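Local coordinates for hydrogenase expression/formation protein (HypB) (Archaeoglobus fulgidus, PDB 2WSM) that probably binds and hydrolyses GTP, dimerises in a GTP-dependent way and helps deliver nickel during hydrogenase maturation, at residues A[45-50]-A[62-67]; A[74-77]-A[82-85]. All coordinates share one frame; numbering follows the deposited sequence.

Interaction 1: residues A[45-50]-A[62-67]; sequences LLIERT and AMLGDV
Ile47, on helix 43-54, meets Ala62 and Leu64 of strand 60-64 in a small, wholly apolar helix-on-sheet contact buried about 8 Å from the centre of the chain (centre to centre). Both branches of Ile47 are used. Its CG2, anti to the backbone N, lies 4.4 Å from CB of Ala62, while CG1, anti to the carbonyl carbon and beside the backbone N (chi1 -72°), carries CD1 to within 4.2 Å of CD2 of Leu64. One isoleucine thus spans two alternate residues of the strand, whose intervening Met63 points away from the helix. The Ile47 and Leu64 side chains run past each other in opposite directions. This is the layering of a P-loop GTPase domain: helix 43-54 begins within a probable Walker A (P-loop) motif and packs against the parallel sheet, where Ile47 also touches Leu113 and Glu115 of the neighbouring strand 111-118. Farther along the helix, Thr50 OG1 bonds back to Leu46 O at 2.6 Å, tilted 30° from the carbonyl plane and reaching it from the face opposite Thr50 N; the same oxygen, OG1, accepts from Trp204 NE1. Beyond the strand end, Asp66 makes a salt bridge with Lys43 of that motif and bonds to Gly118 N.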
loop_
_atom_site.group_PDB
_atom_site.type_symbol
_atom_site.label_atom_id
_atom_site.label_comp_id
_atom_site.label_asym_id
_atom_site.label_seq_id
_atom_site.Cartn_x
_atom_site.Cartn_y
_atom_site.Cartn_z
ATOM N N LEU A 45 -16.465 -14.557 0.616
ATOM C CA LEU A 45 -17.434 -15.415 -0.057
ATOM C C LEU A 45 -16.740 -16.375 -1.012
ATOM O O LEU A 45 -17.086 -17.558 -1.073
ATOM C CB LEU A 45 -18.483 -14.591 -0.804
ATOM C CG LEU A 45 -19.554 -15.388 -1.560
ATOM C CD1 LEU A 45 -20.283 -16.331 -0.622
ATOM C CD2 LEU A 45 -20.547 -14.464 -2.249
ATOM N N LEU A 46 -15.761 -15.870 -1.758
ATOM C CA LEU A 46 -14.999 -16.735 -2.654
ATOM C C LEU A 46 -14.339 -17.875 -1.882
ATOM O O LEU A 46 -14.300 -19.014 -2.351
ATOM C CB LEU A 46 -13.942 -15.947 -3.426
ATOM C CG LEU A 46 -13.091 -16.789 -4.383
ATOM C CD1 LEU A 46 -13.952 -17.406 -5.484
ATOM C CD2 LEU A 46 -11.969 -15.963 -4.983
ATOM N N ILE A 47 -13.831 -17.569 -0.690
ATOM C CA ILE A 47 -13.177 -18.578 0.135
ATOM C C ILE A 47 -14.176 -19.628 0.634
ATOM O O ILE A 47 -13.910 -20.829 0.580
ATOM C CB ILE A 47 -12.426 -17.939 1.318
ATOM C CG1 ILE A 47 -11.168 -17.222 0.820
ATOM C CG2 ILE A 47 -12.054 -18.998 2.363
ATOM C CD1 ILE A 47 -10.453 -16.398 1.907
ATOM N N GLU A 48 -15.332 -19.176 1.101
ATOM C CA GLU A 48 -16.377 -20.099 1.531
ATOM C C GLU A 48 -16.817 -20.981 0.370
ATOM O O GLU A 48 -16.781 -22.207 0.467
ATOM C CB GLU A 48 -17.572 -19.330 2.094
ATOM C CG GLU A 48 -17.215 -18.442 3.280
ATOM C CD GLU A 48 -18.231 -17.341 3.529
ATOM O OE1 GLU A 48 -18.939 -16.960 2.571
ATOM O OE2 GLU A 48 -18.308 -16.846 4.677
ATOM N N ARG A 49 -17.231 -20.352 -0.729
ATOM C CA ARG A 49 -17.677 -21.088 -1.908
ATOM C C ARG A 49 -16.639 -22.126 -2.331
ATOM O O ARG A 49 -16.984 -23.231 -2.726
ATOM C CB ARG A 49 -17.997 -20.133 -3.064
ATOM C CG ARG A 49 -19.181 -19.197 -2.805
ATOM C CD ARG A 49 -20.515 -19.956 -2.797
ATOM N NE ARG A 49 -20.561 -20.940 -3.871
ATOM C CZ ARG A 49 -21.022 -20.698 -5.092
ATOM N NH1 ARG A 49 -21.504 -19.503 -5.392
ATOM N NH2 ARG A 49 -21.009 -21.658 -6.010
ATOM N N THR A 50 -15.366 -21.773 -2.232
ATOM C CA THR A 50 -14.295 -22.709 -2.554
ATOM C C THR A 50 -14.320 -23.910 -1.617
ATOM O O THR A 50 -14.226 -25.059 -2.044
ATOM C CB THR A 50 -12.923 -22.045 -2.408
ATOM O OG1 THR A 50 -12.814 -20.958 -3.329
ATOM C CG2 THR A 50 -11.810 -23.055 -2.655
ATOM N N ALA A 62 -7.946 -21.691 6.383
ATOM C CA ALA A 62 -8.262 -20.303 6.088
ATOM C C ALA A 62 -7.726 -19.363 7.163
ATOM O O ALA A 62 -7.984 -19.546 8.349
ATOM C CB ALA A 62 -9.763 -20.128 5.932
ATOM N N MET A 63 -6.971 -18.365 6.729
ATOM C CA MET A 63 -6.510 -17.298 7.603
ATOM C C MET A 63 -7.158 -15.992 7.162
ATOM O O MET A 63 -6.878 -15.481 6.075
ATOM C CB MET A 63 -4.987 -17.190 7.550
ATOM C CG MET A 63 -4.282 -18.474 7.987
ATOM S SD MET A 63 -2.494 -18.318 8.135
ATOM C CE MET A 63 -2.381 -17.130 9.471
ATOM N N LEU A 64 -8.038 -15.461 8.006
ATOM C CA LEU A 64 -8.832 -14.294 7.639
ATOM C C LEU A 64 -8.267 -13.013 8.226
ATOM O O LEU A 64 -8.398 -12.758 9.422
ATOM C CB LEU A 64 -10.286 -14.479 8.070
ATOM C CG LEU A 64 -10.999 -15.715 7.523
ATOM C CD1 LEU A 64 -12.421 -15.768 8.034
ATOM C CD2 LEU A 64 -10.970 -15.745 5.979
ATOM N N GLY A 65 -7.656 -12.203 7.367
ATOM C CA GLY A 65 -7.050 -10.950 7.766
ATOM C C GLY A 65 -7.934 -9.725 7.621
ATOM O O GLY A 65 -7.528 -8.630 7.997
ATOM N N ASP A 66 -9.124 -9.890 7.051
ATOM C CA ASP A 66 -10.142 -8.847 7.166
ATOM C C ASP A 66 -11.048 -9.218 8.328
ATOM O O ASP A 66 -11.213 -10.399 8.630
ATOM C CB ASP A 66 -10.952 -8.703 5.874
ATOM C CG ASP A 66 -10.614 -7.435 5.108
ATOM O OD1 ASP A 66 -10.905 -7.372 3.898
ATOM O OD2 ASP A 66 -10.063 -6.492 5.715
ATOM N N VAL A 67 -11.612 -8.226 9.008
ATOM C CA VAL A 67 -12.560 -8.542 10.069
ATOM C C VAL A 67 -13.750 -9.254 9.449
ATOM O O VAL A 67 -14.344 -8.777 8.485
ATOM C CB VAL A 67 -13.041 -7.297 10.851
ATOM C CG1 VAL A 67 -14.182 -7.673 11.792
ATOM C CG2 VAL A 67 -11.890 -6.677 11.635
#

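Interaction 2: residues A[74-77]-A[82-85]; sequences ERVR and KAEA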
loop_
_atom_site.group_PDB
_atom_site.type_symbol
_atom_site.label_atom_id
_atom_site.label_comp_id
_atom_site.label_asym_id
_atom_site.label_seq_id
_atom_site.Cartn_x
_atom_site.Cartn_y
_atom_site.Cartn_z
ATOM N N GLU A 74 -18.878 -18.721 11.460
ATOM C CA GLU A 74 -19.633 -19.953 11.592
ATOM C C GLU A 74 -19.657 -20.674 10.259
ATOM O O GLU A 74 -19.452 -21.882 10.188
ATOM C CB GLU A 74 -21.061 -19.657 12.038
ATOM C CG GLU A 74 -21.837 -20.894 12.436
ATOM C CD GLU A 74 -23.005 -20.573 13.346
ATOM O OE1 GLU A 74 -23.806 -19.675 13.000
ATOM O OE2 GLU A 74 -23.118 -21.220 14.409
ATOM N N ARG A 75 -19.893 -19.925 9.190
ATOM C CA ARG A 75 -20.051 -20.546 7.886
ATOM C C ARG A 75 -18.788 -21.292 7.449
ATOM O O ARG A 75 -18.869 -22.407 6.930
ATOM C CB ARG A 75 -20.481 -19.521 6.837
ATOM C CG ARG A 75 -20.933 -20.147 5.531
ATOM C CD ARG A 75 -21.470 -19.099 4.575
ATOM N NE ARG A 75 -21.421 -19.547 3.185
ATOM C CZ ARG A 75 -21.795 -18.803 2.148
ATOM N NH1 ARG A 75 -22.254 -17.573 2.343
ATOM N NH2 ARG A 75 -21.716 -19.291 0.917
ATOM N N VAL A 76 -17.624 -20.685 7.671
ATOM C CA VAL A 76 -16.371 -21.315 7.268
ATOM C C VAL A 76 -16.002 -22.468 8.193
ATOM O O VAL A 76 -15.532 -23.511 7.737
ATOM C CB VAL A 76 -15.197 -20.311 7.204
ATOM C CG1 VAL A 76 -15.529 -19.158 6.277
ATOM C CG2 VAL A 76 -14.837 -19.803 8.592
ATOM N N ARG A 77 -16.225 -22.280 9.489
ATOM C CA ARG A 77 -15.879 -23.291 10.480
ATOM C C ARG A 77 -16.837 -24.480 10.431
ATOM O O ARG A 77 -16.505 -25.583 10.867
ATOM C CB ARG A 77 -15.863 -22.674 11.880
ATOM C CG ARG A 77 -14.590 -21.904 12.190
ATOM C CD ARG A 77 -14.800 -20.883 13.291
ATOM N NE ARG A 77 -13.651 -19.988 13.413
ATOM C CZ ARG A 77 -13.667 -18.823 14.057
ATOM N NH1 ARG A 77 -14.780 -18.398 14.642
ATOM N NH2 ARG A 77 -12.569 -18.078 14.109
ATOM N N LYS A 82 -10.271 -25.819 9.482
ATOM C CA LYS A 82 -9.500 -24.994 10.398
ATOM C C LYS A 82 -9.528 -23.551 9.898
ATOM O O LYS A 82 -9.247 -23.286 8.728
ATOM C CB LYS A 82 -8.062 -25.494 10.485
ATOM C CG LYS A 82 -7.926 -26.945 10.926
ATOM C CD LYS A 82 -6.464 -27.383 10.948
ATOM C CE LYS A 82 -6.306 -28.771 11.556
ATOM N NZ LYS A 82 -7.045 -29.808 10.779
ATOM N N ALA A 83 -9.871 -22.622 10.782
ATOM C CA ALA A 83 -9.963 -21.218 10.411
ATOM C C ALA A 83 -9.639 -20.326 11.595
ATOM O O ALA A 83 -9.792 -20.729 12.750
ATOM C CB ALA A 83 -11.343 -20.901 9.885
ATOM N N GLU A 84 -9.194 -19.108 11.315
ATOM C CA GLU A 84 -8.917 -18.167 12.390
ATOM C C GLU A 84 -8.705 -16.744 11.898
ATOM O O GLU A 84 -8.167 -16.517 10.809
ATOM C CB GLU A 84 -7.705 -18.622 13.200
ATOM C CG GLU A 84 -6.415 -18.628 12.423
ATOM C CD GLU A 84 -5.244 -19.027 13.285
ATOM O OE1 GLU A 84 -5.464 -19.771 14.268
ATOM O OE2 GLU A 84 -4.109 -18.590 12.984
ATOM N N ALA A 85 -9.156 -15.793 12.710
ATOM C CA ALA A 85 -8.899 -14.391 12.471
ATOM C C ALA A 85 -7.421 -14.135 12.701
ATOM O O ALA A 85 -6.835 -14.652 13.646
ATOM C CB ALA A 85 -9.738 -13.521 13.406
#
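Val76 and Arg77, adjacent on helix 70-77, approach Ala83 of strand 82-85 with two different kinds of side chain, one branched and short, the other long and charged. The methyl of Ala83 points at the helix and receives both. CG2 of Val76 comes to 3.9 Å from Ala83 CB; it sits between the backbone N and the carbonyl carbon, with CG1 anti to the carbonyl carbon (chi1 -56°). On the same methyl, CG of Arg77 lies 4.1 Å from Ala83 CB, so the aliphatic root of the arginine shares the alanine with the valine. From there the arginine chain stays extended from CG to NE and runs along the strand in the direction of Ala85. Its guanidinium meets the strand backbone at an edge rather than over a face: Ala83 O, Glu84 CA and Ala85 N all lie near the guanidinium plane. The approaches are loose, with NE 4.0 Å from Ala83 O and NH2 4.0 Å from Glu84 CA. The Glu84 side chain points away from the helix, and its OE1 forms a salt bridge with Arg102. The two segments are the last elements of a beta-alpha-beta unit, strand 60-64, helix 70-77 and strand 82-85, in which the helix returns the chain to the outermost strand at this side of the sheet within the subunit. Val76 faces inward and also touches Glu48 of helix 43-54, whereas Arg77 lies at the surface. Contact between the segments therefore rests largely on methyl and methylene packing around Ala83, with the guanidinium edge laid loosely beside the backbone, while the arginine charge lies near the Ala83 carbonyl at a range that suggests, at most, a weak electrostatic attraction.

Interactions 1 and 2 illustrate how two neighbouring helix-on-sheet contacts of one P-loop domain differ with depth. Both set a helix against the same parallel sheet, on adjacent strands, and their centres are 8 Å apart. Interaction 1 is core, with three buried residues joined by hydrocarbon alone; interaction 2 is a surface contact, where apolar packing gives way to a charged side chain lying along the strand. They are joined directly: probable backbone hydrogen bonds link Leu64 N to Glu84 O at 3.0 Å and Ala62 N to Lys82 O. The helices meet too, through Leu45 against Arg75, and so pack side by side over adjacent strands.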